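Local coordinates for protein beta-galactosidase (PDB 3TTY) that hydrolyses beta-galactosides to release galactose, working as a zinc-containing glycoside hydrolase built on a TIM barrel, at residues A[331-336]-A[633-638]; A[283-288]-A[426-431]; A[642-647]-A[660-665]; A[612-617]-A[638-643]. All coordinates share one frame; numbering follows the deposited sequence.

Contact 1 (A[331-336]-A[633-638])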
loop_
_atom_site.group_PDB
_atom_site.type_symbol
_atom_site.label_atom_id
_atom_site.label_comp_id
_atom_site.label_asym_id
_atom_site.label_seq_id
_atom_site.Cartn_x
_atom_site.Cartn_y
_atom_site.Cartn_z
ATOM N N SER A 331 19.740 28.889 -6.700
ATOM C CA SER A 331 19.562 29.700 -7.912
ATOM C C SER A 331 20.857 29.765 -8.716
ATOM O O SER A 331 20.844 29.558 -9.925
ATOM C CB SER A 331 19.102 31.133 -7.582
ATOM O OG SER A 331 17.887 31.146 -6.855
ATOM N N TYR A 332 21.972 30.071 -8.050
ATOM C CA TYR A 332 23.257 30.092 -8.744
ATOM C C TYR A 332 23.720 28.695 -9.158
ATOM O O TYR A 332 24.502 28.549 -10.104
ATOM C CB TYR A 332 24.335 30.801 -7.925
ATOM C CG TYR A 332 24.187 32.303 -7.930
ATOM C CD1 TYR A 332 24.235 33.018 -9.121
ATOM C CD2 TYR A 332 23.993 33.005 -6.750
ATOM C CE1 TYR A 332 24.086 34.398 -9.137
ATOM C CE2 TYR A 332 23.846 34.376 -6.756
ATOM C CZ TYR A 332 23.893 35.063 -7.951
ATOM O OH TYR A 332 23.757 36.424 -7.952
ATOM N N GLN A 333 23.243 27.669 -8.459
ATOM C CA GLN A 333 23.535 26.316 -8.894
ATOM C C GLN A 333 22.922 26.087 -10.279
ATOM O O GLN A 333 23.562 25.503 -11.150
ATOM C CB GLN A 333 23.052 25.259 -7.898
ATOM C CG GLN A 333 23.664 23.876 -8.157
ATOM C CD GLN A 333 23.029 22.790 -7.315
ATOM O OE1 GLN A 333 21.830 22.836 -7.024
ATOM N NE2 GLN A 333 23.832 21.802 -6.913
ATOM N N ALA A 334 21.695 26.555 -10.480
ATOM C CA ALA A 334 21.063 26.461 -11.785
ATOM C C ALA A 334 21.880 27.216 -12.830
ATOM O O ALA A 334 22.202 26.677 -13.896
ATOM C CB ALA A 334 19.655 26.978 -11.736
ATOM N N VAL A 335 22.234 28.459 -12.521
ATOM C CA VAL A 335 22.988 29.270 -13.464
ATOM C C VAL A 335 24.303 28.585 -13.833
ATOM O O VAL A 335 24.699 28.557 -15.000
ATOM C CB VAL A 335 23.274 30.675 -12.897
ATOM C CG1 VAL A 335 24.104 31.491 -13.893
ATOM C CG2 VAL A 335 21.963 31.380 -12.550
ATOM N N ALA A 336 24.963 28.027 -12.821
ATOM C CA ALA A 336 26.227 27.317 -12.978
ATOM C C ALA A 336 26.123 26.189 -14.007
ATOM O O ALA A 336 27.114 25.819 -14.639
ATOM C CB ALA A 336 26.662 26.749 -11.635
ATOM N N MET A 633 30.335 26.919 -5.017
ATOM C CA MET A 633 29.104 26.861 -4.253
ATOM C C MET A 633 29.286 25.994 -3.035
ATOM O O MET A 633 29.511 24.792 -3.135
ATOM C CB MET A 633 27.966 26.387 -5.149
ATOM C CG MET A 633 27.779 27.354 -6.329
ATOM S SD MET A 633 26.901 26.714 -7.748
ATOM C CE MET A 633 28.032 25.451 -8.344
ATOM N N ASN A 634 29.207 26.627 -1.874
ATOM C CA ASN A 634 29.421 25.936 -0.620
ATOM C C ASN A 634 28.110 25.487 -0.022
ATOM O O ASN A 634 27.393 26.294 0.546
ATOM C CB ASN A 634 30.145 26.848 0.370
ATOM C CG ASN A 634 30.421 26.164 1.685
ATOM O OD1 ASN A 634 30.229 24.949 1.820
ATOM N ND2 ASN A 634 30.880 26.935 2.671
ATOM N N HIS A 635 27.805 24.200 -0.140
ATOM C CA HIS A 635 26.573 23.649 0.415
ATOM C C HIS A 635 26.623 23.421 1.931
ATOM O O HIS A 635 25.588 23.187 2.563
ATOM C CB HIS A 635 26.207 22.346 -0.307
ATOM C CG HIS A 635 25.986 22.516 -1.782
ATOM N ND1 HIS A 635 24.815 23.018 -2.304
ATOM C CD2 HIS A 635 26.784 22.247 -2.842
ATOM C CE1 HIS A 635 24.902 23.056 -3.621
ATOM N NE2 HIS A 635 26.087 22.593 -3.974
ATOM N N ASN A 636 27.822 23.487 2.510
ATOM C CA ASN A 636 27.987 23.283 3.953
ATOM C C ASN A 636 27.406 24.423 4.785
ATOM O O ASN A 636 27.363 25.569 4.337
ATOM C CB ASN A 636 29.464 23.103 4.315
ATOM C CG ASN A 636 30.120 21.997 3.536
ATOM O OD1 ASN A 636 30.033 20.827 3.908
ATOM N ND2 ASN A 636 30.794 22.356 2.452
ATOM N N ALA A 637 26.968 24.104 6.000
ATOM C CA ALA A 637 26.437 25.118 6.915
ATOM C C ALA A 637 27.571 25.865 7.621
ATOM O O ALA A 637 27.332 26.673 8.522
ATOM C CB ALA A 637 25.496 24.478 7.939
ATOM N N GLU A 638 28.802 25.591 7.199
ATOM C CA GLU A 638 29.980 26.188 7.816
ATOM C C GLU A 638 30.853 26.849 6.753
ATOM O O GLU A 638 30.878 26.423 5.596
ATOM C CB GLU A 638 30.791 25.122 8.568
ATOM C CG GLU A 638 29.975 24.263 9.557
ATOM C CD GLU A 638 29.633 22.870 9.012
ATOM O OE1 GLU A 638 30.382 22.352 8.145
ATOM O OE2 GLU A 638 28.613 22.288 9.458
#
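The amide of Q333 and the imidazole of H635 are the flat groups that meet here, where helix 326-336, the link between the seventh and eighth strands of the TIM barrel, rests on strand 627-634 of the C-terminal beta domain. Their planes stand 53° apart and the side chains run nearly perpendicular to each other, with Q333 NE2 3.7 Å from H635 CE1. No hydrogen bond joins the two. What couples them is a third residue: OE1 of E618 is hydrogen-bonded to NE2 of both. F284 adds a further tie, stacking its ring on that of H635 while its carbonyl oxygen bonds to Q333 NE2. The pair thus illustrates how buried polar side chains at a domain boundary can be satisfied by common partners.

Beside this polar corner lies an apolar one. M633 points toward the helix, and a bend at chi3 (-66°) turns its methyl along the helix surface. Its SD lies 3.6 Å from Q333 CA and 3.8 Å from Y332 O, while CE packs 3.8 Å from A336 CB. The ring of Y332 leads away from the strand to helix 371-386, where its hydroxyl is hydrogen-bonded to E382.

Around H635 the chain turns. OD1 of N634 accepts from N636 N at 2.9 Å, closing an Asx turn from above the carbonyl plane, and also from N636 ND2 at 2.7 Å. The other end of the same amide fastens the loop, N634 ND2 donating to E638 O over 3.0 Å with an N-H...O angle of 153°.

Contact 2 (A[283-288]-A[426-431])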
loop_
_atom_site.group_PDB
_atom_site.type_symbol
_atom_site.label_atom_id
_atom_site.label_comp_id
_atom_site.label_asym_id
_atom_site.label_seq_id
_atom_site.Cartn_x
_atom_site.Cartn_y
_atom_site.Cartn_z
ATOM N N PRO A 283 19.767 14.865 -2.774
ATOM C CA PRO A 283 21.214 15.064 -2.944
ATOM C C PRO A 283 21.542 16.270 -3.828
ATOM O O PRO A 283 21.013 16.405 -4.938
ATOM C CB PRO A 283 21.667 13.766 -3.616
ATOM C CG PRO A 283 20.648 12.757 -3.206
ATOM C CD PRO A 283 19.345 13.500 -3.122
ATOM N N PHE A 284 22.419 17.140 -3.342
ATOM C CA PHE A 284 22.778 18.347 -4.094
ATOM C C PHE A 284 23.357 18.004 -5.473
ATOM O O PHE A 284 23.126 18.735 -6.445
ATOM C CB PHE A 284 23.737 19.234 -3.285
ATOM C CG PHE A 284 23.315 19.418 -1.843
ATOM C CD1 PHE A 284 24.250 19.361 -0.818
ATOM C CD2 PHE A 284 21.976 19.635 -1.515
ATOM C CE1 PHE A 284 23.862 19.529 0.501
ATOM C CE2 PHE A 284 21.576 19.798 -0.190
ATOM C CZ PHE A 284 22.519 19.747 0.816
ATOM N N SER A 285 24.089 16.893 -5.557
ATOM C CA SER A 285 24.677 16.454 -6.823
ATOM C C SER A 285 23.592 15.960 -7.780
ATOM O O SER A 285 23.766 15.988 -9.003
ATOM C CB SER A 285 25.718 15.357 -6.592
ATOM O OG SER A 285 25.136 14.213 -5.993
ATOM N N PHE A 286 22.469 15.516 -7.222
ATOM C CA PHE A 286 21.343 15.139 -8.052
ATOM C C PHE A 286 20.677 16.340 -8.718
ATOM O O PHE A 286 20.411 16.310 -9.921
ATOM C CB PHE A 286 20.291 14.322 -7.293
ATOM C CG PHE A 286 19.135 13.917 -8.161
ATOM C CD1 PHE A 286 19.223 12.793 -8.970
ATOM C CD2 PHE A 286 17.986 14.689 -8.219
ATOM C CE1 PHE A 286 18.171 12.431 -9.803
ATOM C CE2 PHE A 286 16.928 14.329 -9.046
ATOM C CZ PHE A 286 17.025 13.199 -9.843
ATOM N N THR A 287 20.382 17.397 -7.964
ATOM C CA THR A 287 19.761 18.538 -8.629
ATOM C C THR A 287 20.737 19.171 -9.636
ATOM O O THR A 287 20.322 19.679 -10.674
ATOM C CB THR A 287 19.025 19.554 -7.670
ATOM O OG1 THR A 287 19.581 20.875 -7.791
ATOM C CG2 THR A 287 19.046 19.102 -6.246
ATOM N N ALA A 288 22.035 19.077 -9.371
ATOM C CA ALA A 288 23.026 19.504 -10.361
ATOM C C ALA A 288 22.938 18.638 -11.633
ATOM O O ALA A 288 22.986 19.140 -12.765
ATOM C CB ALA A 288 24.436 19.444 -9.768
ATOM N N GLU A 426 21.823 4.508 -10.507
ATOM C CA GLU A 426 23.102 4.096 -11.084
ATOM C C GLU A 426 23.732 5.217 -11.894
ATOM O O GLU A 426 24.915 5.485 -11.745
ATOM C CB GLU A 426 22.952 2.837 -11.940
ATOM C CG GLU A 426 22.416 1.652 -11.174
ATOM C CD GLU A 426 23.319 1.243 -10.015
ATOM O OE1 GLU A 426 24.526 0.976 -10.236
ATOM O OE2 GLU A 426 22.817 1.193 -8.872
ATOM N N VAL A 427 22.950 5.882 -12.740
ATOM C CA VAL A 427 23.507 6.984 -13.520
ATOM C C VAL A 427 24.087 8.039 -12.569
ATOM O O VAL A 427 25.185 8.551 -12.789
ATOM C CB VAL A 427 22.474 7.625 -14.488
ATOM C CG1 VAL A 427 23.033 8.910 -15.089
ATOM C CG2 VAL A 427 22.100 6.660 -15.612
ATOM N N HIS A 428 23.352 8.337 -11.499
ATOM C CA HIS A 428 23.796 9.305 -10.502
ATOM C C HIS A 428 25.060 8.882 -9.734
ATOM O O HIS A 428 25.876 9.729 -9.377
ATOM C CB HIS A 428 22.657 9.644 -9.525
ATOM C CG HIS A 428 23.052 10.607 -8.447
ATOM N ND1 HIS A 428 23.065 10.269 -7.110
ATOM C CD2 HIS A 428 23.463 11.900 -8.511
ATOM C CE1 HIS A 428 23.466 11.306 -6.398
ATOM N NE2 HIS A 428 23.713 12.307 -7.227
ATOM N N LYS A 429 25.232 7.591 -9.474
ATOM C CA LYS A 429 26.435 7.146 -8.758
ATOM C C LYS A 429 27.679 7.571 -9.523
ATOM O O LYS A 429 28.693 7.933 -8.924
ATOM C CB LYS A 429 26.448 5.633 -8.543
ATOM C CG LYS A 429 25.445 5.141 -7.520
ATOM C CD LYS A 429 25.407 3.623 -7.484
ATOM C CE LYS A 429 24.479 3.142 -6.385
ATOM N NZ LYS A 429 24.177 1.709 -6.515
ATOM N N TYR A 430 27.597 7.532 -10.851
ATOM C CA TYR A 430 28.736 7.905 -11.684
ATOM C C TYR A 430 28.865 9.419 -11.762
ATOM O O TYR A 430 29.972 9.961 -11.712
ATOM C CB TYR A 430 28.637 7.276 -13.085
ATOM C CG TYR A 430 29.092 5.829 -13.098
ATOM C CD1 TYR A 430 30.417 5.492 -13.378
ATOM C CD2 TYR A 430 28.214 4.805 -12.785
ATOM C CE1 TYR A 430 30.840 4.168 -13.354
ATOM C CE2 TYR A 430 28.626 3.491 -12.765
ATOM C CZ TYR A 430 29.935 3.173 -13.056
ATOM O OH TYR A 430 30.332 1.851 -13.031
ATOM N N TYR A 431 27.732 10.104 -11.877
ATOM C CA TYR A 431 27.742 11.561 -11.923
ATOM C C TYR A 431 28.269 12.171 -10.611
ATOM O O TYR A 431 29.070 13.090 -10.636
ATOM C CB TYR A 431 26.356 12.106 -12.250
ATOM C CG TYR A 431 26.344 13.603 -12.478
ATOM C CD1 TYR A 431 26.583 14.134 -13.742
ATOM C CD2 TYR A 431 26.107 14.490 -11.426
ATOM C CE1 TYR A 431 26.570 15.503 -13.959
ATOM C CE2 TYR A 431 26.091 15.859 -11.637
ATOM C CZ TYR A 431 26.328 16.359 -12.898
ATOM O OH TYR A 431 26.325 17.711 -13.109
#
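H428 meets S285 where two helical segments from different domains, 284-288 and 426-431, cross at 100° with their axes 10.0 Å apart. The first belongs to helix 284-296, which follows the sixth strand of the TIM barrel, the second to helix 423-435 of the trimerisation domain. The close part of the contact is built round the imidazole. With CG anti to its backbone N (chi1 178°), H428 reaches straight across to the other helix, and its NE2 donates to S285 OG over 2.7 Å, the hydroxyl lying close to the ring plane. F286 shapes the surroundings of the same ring. Its CB sits over one imidazole face, 4.0 Å from H428 NE2, and its phenyl turns an edge toward that heterocycle in a T-shaped pair with centroids 5.9 Å apart.

One turn further along, the buried ring of Y431 extends the packing. Its CE2 approaches S285 O at 3.5 Å, and its OH passes A288 on the way to a hydrogen bond with N292. M289 packs against both H428 and Y431.

The fit slackens toward solvent. P283, in the N-cap position of helix 284-296, is exposed and brings only CB near the imidazole, 4.1 Å from H428 CE1; F286 and H428 are themselves only partly buried.

S285 OG has a second partner in D432 OD1, also on helix 423-435. With H428 NE2 as donor, the serine probably accepts from H428 and donates to D432, whose negative charge would probably polarise the hydroxyl and strengthen its hold on H428.

Contact 3 (A[642-647]-A[660-665])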
loop_
_atom_site.group_PDB
_atom_site.type_symbol
_atom_site.label_atom_id
_atom_site.label_comp_id
_atom_site.label_asym_id
_atom_site.label_seq_id
_atom_site.Cartn_x
_atom_site.Cartn_y
_atom_site.Cartn_z
ATOM N N PHE A 642 39.637 27.077 0.485
ATOM C CA PHE A 642 40.148 26.297 -0.629
ATOM C C PHE A 642 41.183 27.095 -1.394
ATOM O O PHE A 642 41.154 28.326 -1.393
ATOM C CB PHE A 642 39.001 25.902 -1.574
ATOM C CG PHE A 642 38.334 27.077 -2.255
ATOM C CD1 PHE A 642 37.305 27.770 -1.630
ATOM C CD2 PHE A 642 38.738 27.489 -3.520
ATOM C CE1 PHE A 642 36.691 28.855 -2.256
ATOM C CE2 PHE A 642 38.120 28.571 -4.159
ATOM C CZ PHE A 642 37.099 29.253 -3.525
ATOM N N ASP A 643 42.095 26.388 -2.053
ATOM C CA ASP A 643 43.067 27.031 -2.921
ATOM C C ASP A 643 42.360 27.397 -4.215
ATOM O O ASP A 643 41.836 26.530 -4.917
ATOM C CB ASP A 643 44.263 26.104 -3.173
ATOM C CG ASP A 643 45.349 26.750 -4.025
ATOM O OD1 ASP A 643 45.312 27.978 -4.261
ATOM O OD2 ASP A 643 46.261 26.017 -4.457
ATOM N N ALA A 644 42.326 28.687 -4.521
ATOM C CA ALA A 644 41.589 29.161 -5.676
ATOM C C ALA A 644 42.491 29.213 -6.893
ATOM O O ALA A 644 42.078 29.656 -7.964
ATOM C CB ALA A 644 40.987 30.531 -5.394
ATOM N N GLY A 645 43.727 28.752 -6.727
ATOM C CA GLY A 645 44.723 28.861 -7.780
ATOM C C GLY A 645 45.379 30.228 -7.772
ATOM O O GLY A 645 44.870 31.166 -7.154
ATOM N N ALA A 646 46.505 30.355 -8.466
ATOM C CA ALA A 646 47.293 31.583 -8.398
ATOM C C ALA A 646 46.930 32.619 -9.461
ATOM O O ALA A 646 47.534 33.690 -9.508
ATOM C CB ALA A 646 48.783 31.257 -8.462
ATOM N N SER A 647 45.942 32.312 -10.299
ATOM C CA SER A 647 45.599 33.173 -11.440
ATOM C C SER A 647 45.081 34.558 -11.060
ATOM O O SER A 647 44.662 34.798 -9.924
ATOM C CB SER A 647 44.568 32.493 -12.357
ATOM O OG SER A 647 45.165 31.488 -13.155
ATOM N N GLY A 660 45.172 32.214 -4.615
ATOM C CA GLY A 660 45.608 31.260 -3.613
ATOM C C GLY A 660 44.499 30.922 -2.639
ATOM O O GLY A 660 43.369 30.653 -3.037
ATOM N N GLN A 661 44.816 30.936 -1.352
ATOM C CA GLN A 661 43.836 30.584 -0.336
ATOM C C GLN A 661 42.650 31.548 -0.312
ATOM O O GLN A 661 42.827 32.762 -0.240
ATOM C CB GLN A 661 44.503 30.528 1.030
ATOM C CG GLN A 661 45.528 29.422 1.150
ATOM C CD GLN A 661 44.927 28.134 1.667
ATOM O OE1 GLN A 661 44.577 28.029 2.847
ATOM N NE2 GLN A 661 44.804 27.144 0.792
ATOM N N ALA A 662 41.442 30.996 -0.389
ATOM C CA ALA A 662 40.227 31.795 -0.287
ATOM C C ALA A 662 39.224 31.109 0.614
ATOM O O ALA A 662 39.183 29.877 0.700
ATOM C CB ALA A 662 39.620 32.046 -1.653
ATOM N N THR A 663 38.429 31.914 1.310
ATOM C CA THR A 663 37.330 31.374 2.092
ATOM C C THR A 663 36.007 31.726 1.432
ATOM O O THR A 663 35.901 32.691 0.667
ATOM C CB THR A 663 37.338 31.865 3.553
ATOM O OG1 THR A 663 37.048 33.266 3.586
ATOM C CG2 THR A 663 38.693 31.608 4.199
ATOM N N ILE A 664 35.007 30.913 1.725
ATOM C CA ILE A 664 33.685 31.076 1.167
ATOM C C ILE A 664 32.735 30.769 2.309
ATOM O O ILE A 664 32.881 29.758 2.991
ATOM C CB ILE A 664 33.462 30.115 -0.026
ATOM C CG1 ILE A 664 32.138 30.421 -0.738
ATOM C CG2 ILE A 664 33.548 28.662 0.432
ATOM C CD1 ILE A 664 31.852 29.506 -1.951
ATOM N N PRO A 665 31.782 31.669 2.551
ATOM C CA PRO A 665 30.906 31.530 3.717
ATOM C C PRO A 665 29.981 30.331 3.583
ATOM O O PRO A 665 29.821 29.801 2.482
ATOM C CB PRO A 665 30.078 32.827 3.698
ATOM C CG PRO A 665 30.789 33.761 2.759
ATOM C CD PRO A 665 31.498 32.886 1.770
#
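F642 and A662 form the hydrogen-bonded pair of a two-stranded antiparallel ribbon, strands 640-643 and 661-664 of the C-terminal beta domain. F642 N reaches A662 O at 2.8 Å, and A662 N returns to F642 O at 2.9 Å. Above this ladder, F642 CG sits between the backbone N and the carbonyl carbon (chi1 65°), which lays the phenyl alongside the partner strand: A662 CB lies over one face, near the rim, 4.2 Å from F642 CZ, and I664 CB comes up at the edge, 4.1 Å from F642 CE1.

Beyond the ribbon's end the pairing continues irregularly. A644 N donates to G660 O over 2.7 Å and G660 N to G645 O over 2.8 Å. The positive phi of G660 favours glycine, while D643 OD1 shapes the turn by accepting from G645 N, an Asx turn.

Further out, V632 and M670 of the neighbouring sheet pack on both F642 and I664. A serine in place of F642 would probably leave a gap over A662 and beside I664, and V632 and M670 without their aromatic neighbour.

Chemically, then, the backbone bonds set the register and the phenyl binds the ribbon to the sheet behind it.

Contact 4 (A[612-617]-A[638-643])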
loop_
_atom_site.group_PDB
_atom_site.type_symbol
_atom_site.label_atom_id
_atom_site.label_comp_id
_atom_site.label_asym_id
_atom_site.label_seq_id
_atom_site.Cartn_x
_atom_site.Cartn_y
_atom_site.Cartn_z
ATOM N N ASN A 612 40.398 22.072 -6.678
ATOM C CA ASN A 612 40.289 21.170 -5.538
ATOM C C ASN A 612 39.605 21.898 -4.397
ATOM O O ASN A 612 40.026 22.990 -4.029
ATOM C CB ASN A 612 41.661 20.657 -5.102
ATOM C CG ASN A 612 42.242 19.665 -6.086
ATOM O OD1 ASN A 612 41.858 18.494 -6.100
ATOM N ND2 ASN A 612 43.162 20.130 -6.929
ATOM N N THR A 613 38.546 21.308 -3.851
ATOM C CA THR A 613 37.780 21.955 -2.789
ATOM C C THR A 613 37.315 20.946 -1.759
ATOM O O THR A 613 37.295 19.751 -2.021
ATOM C CB THR A 613 36.533 22.692 -3.330
ATOM O OG1 THR A 613 35.657 21.745 -3.950
ATOM C CG2 THR A 613 36.918 23.777 -4.332
ATOM N N PRO A 614 36.941 21.433 -0.571
ATOM C CA PRO A 614 36.450 20.574 0.507
ATOM C C PRO A 614 35.146 19.903 0.119
ATOM O O PRO A 614 34.506 20.324 -0.844
ATOM C CB PRO A 614 36.211 21.560 1.658
ATOM C CG PRO A 614 37.098 22.718 1.359
ATOM C CD PRO A 614 37.099 22.830 -0.138
ATOM N N ASP A 615 34.759 18.875 0.869
ATOM C CA ASP A 615 33.515 18.168 0.610
ATOM C C ASP A 615 32.341 19.131 0.685
ATOM O O ASP A 615 32.231 19.916 1.625
ATOM C CB ASP A 615 33.310 17.021 1.609
ATOM C CG ASP A 615 34.335 15.907 1.448
ATOM O OD1 ASP A 615 35.111 15.946 0.462
ATOM O OD2 ASP A 615 34.360 14.990 2.304
ATOM N N GLY A 616 31.469 19.072 -0.315
ATOM C CA GLY A 616 30.267 19.879 -0.316
ATOM C C GLY A 616 30.467 21.248 -0.927
ATOM O O GLY A 616 29.562 22.069 -0.918
ATOM N N VAL A 617 31.661 21.502 -1.445
ATOM C CA VAL A 617 31.908 22.749 -2.144
ATOM C C VAL A 617 31.944 22.440 -3.629
ATOM O O VAL A 617 32.945 21.959 -4.162
ATOM C CB VAL A 617 33.222 23.422 -1.701
ATOM C CG1 VAL A 617 33.518 24.650 -2.575
ATOM C CG2 VAL A 617 33.149 23.797 -0.226
ATOM N N GLU A 638 28.802 25.591 7.199
ATOM C CA GLU A 638 29.980 26.188 7.816
ATOM C C GLU A 638 30.853 26.849 6.753
ATOM O O GLU A 638 30.878 26.423 5.596
ATOM C CB GLU A 638 30.791 25.122 8.568
ATOM C CG GLU A 638 29.975 24.263 9.557
ATOM C CD GLU A 638 29.633 22.870 9.012
ATOM O OE1 GLU A 638 30.382 22.352 8.145
ATOM O OE2 GLU A 638 28.613 22.288 9.458
ATOM N N GLU A 639 31.556 27.902 7.150
ATOM C CA GLU A 639 32.566 28.534 6.305
ATOM C C GLU A 639 33.616 27.515 5.852
ATOM O O GLU A 639 33.984 26.608 6.606
ATOM C CB GLU A 639 33.244 29.656 7.089
ATOM C CG GLU A 639 34.170 30.530 6.280
ATOM C CD GLU A 639 34.817 31.607 7.135
ATOM O OE1 GLU A 639 34.397 32.787 7.040
ATOM O OE2 GLU A 639 35.742 31.262 7.910
ATOM N N MET A 640 34.114 27.674 4.630
ATOM C CA MET A 640 35.047 26.707 4.064
ATOM C C MET A 640 36.173 27.417 3.324
ATOM O O MET A 640 35.974 28.505 2.782
ATOM C CB MET A 640 34.301 25.765 3.111
ATOM C CG MET A 640 34.636 24.294 3.277
ATOM S SD MET A 640 33.949 23.547 4.756
ATOM C CE MET A 640 34.611 21.888 4.633
ATOM N N THR A 641 37.354 26.805 3.297
ATOM C CA THR A 641 38.502 27.399 2.608
ATOM C C THR A 641 39.076 26.481 1.528
ATOM O O THR A 641 39.008 25.261 1.628
ATOM C CB THR A 641 39.625 27.826 3.599
ATOM O OG1 THR A 641 40.316 26.672 4.083
ATOM C CG2 THR A 641 39.035 28.570 4.787
ATOM N N PHE A 642 39.637 27.077 0.485
ATOM C CA PHE A 642 40.148 26.297 -0.629
ATOM C C PHE A 642 41.183 27.095 -1.394
ATOM O O PHE A 642 41.154 28.326 -1.393
ATOM C CB PHE A 642 39.001 25.902 -1.574
ATOM C CG PHE A 642 38.334 27.077 -2.255
ATOM C CD1 PHE A 642 37.305 27.770 -1.630
ATOM C CD2 PHE A 642 38.738 27.489 -3.520
ATOM C CE1 PHE A 642 36.691 28.855 -2.256
ATOM C CE2 PHE A 642 38.120 28.571 -4.159
ATOM C CZ PHE A 642 37.099 29.253 -3.525
ATOM N N ASP A 643 42.095 26.388 -2.053
ATOM C CA ASP A 643 43.067 27.031 -2.921
ATOM C C ASP A 643 42.360 27.397 -4.215
ATOM O O ASP A 643 41.836 26.530 -4.917
ATOM C CB ASP A 643 44.263 26.104 -3.173
ATOM C CG ASP A 643 45.349 26.750 -4.025
ATOM O OD1 ASP A 643 45.312 27.978 -4.261
ATOM O OD2 ASP A 643 46.261 26.017 -4.457
HETATM O O HOH W 1 41.869 23.731 -2.385
#
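P614, which opens a type II beta turn running to V617, lies against M640 of strand 640-643, the two side chains running antiparallel past one another. The turn leads into the first strand of the C-terminal antiparallel sheet. A bend at chi2 (73°) folds the methionine along the proline ring, and the packing is tight: P614 CB lies 3.4 Å from M640 CE. The proline CG also presses on the strand backbone, 3.2 Å from T641 O. From the far end of the turn V617 slants across M640, its CG2 3.8 Å from M640 CG.

Against F642 the proline stands roughly perpendicular, P614 CD 3.9 Å from F642 CB. T613 instead runs alongside F642, with T613 CG2 4.1 Å from F642 CB; the hydroxyl branch of T613 spans the turn, OG1 donating to V617 O over 2.7 Å, in the carbonyl plane and on a lone pair, and is also bonded to N438 ND2. A valine in place of T613 has no hydroxyl and would probably leave V617 O and N438 ND2 without this shared mate.

No direct hydrogen bond links loop and strand; one water bridges them, donating to N612 O at 2.6 Å and accepting from D643 N at 2.7 Å.

Overall arrangement
Contact 1 is wholly buried, while contacts 2, 3 and 4 are each part buried and part open to solvent. The first two are domain boundaries involving helices of the TIM barrel, facing the C-terminal domain in contact 1 and the trimerisation domain in contact 2; they touch through F284 and Q333. Contacts 3 and 4 share strand 640-643, with F642 serving both, and lie farther from the chain's centre. Chemistry follows place: side-chain polar networks, backed by apolar packing, tie the barrel to its neighbours, backbone pairing holds the ribbon, and apolar contact plus water secures the loop. N634 and N636 connect contact 1 to contacts 3 and 4.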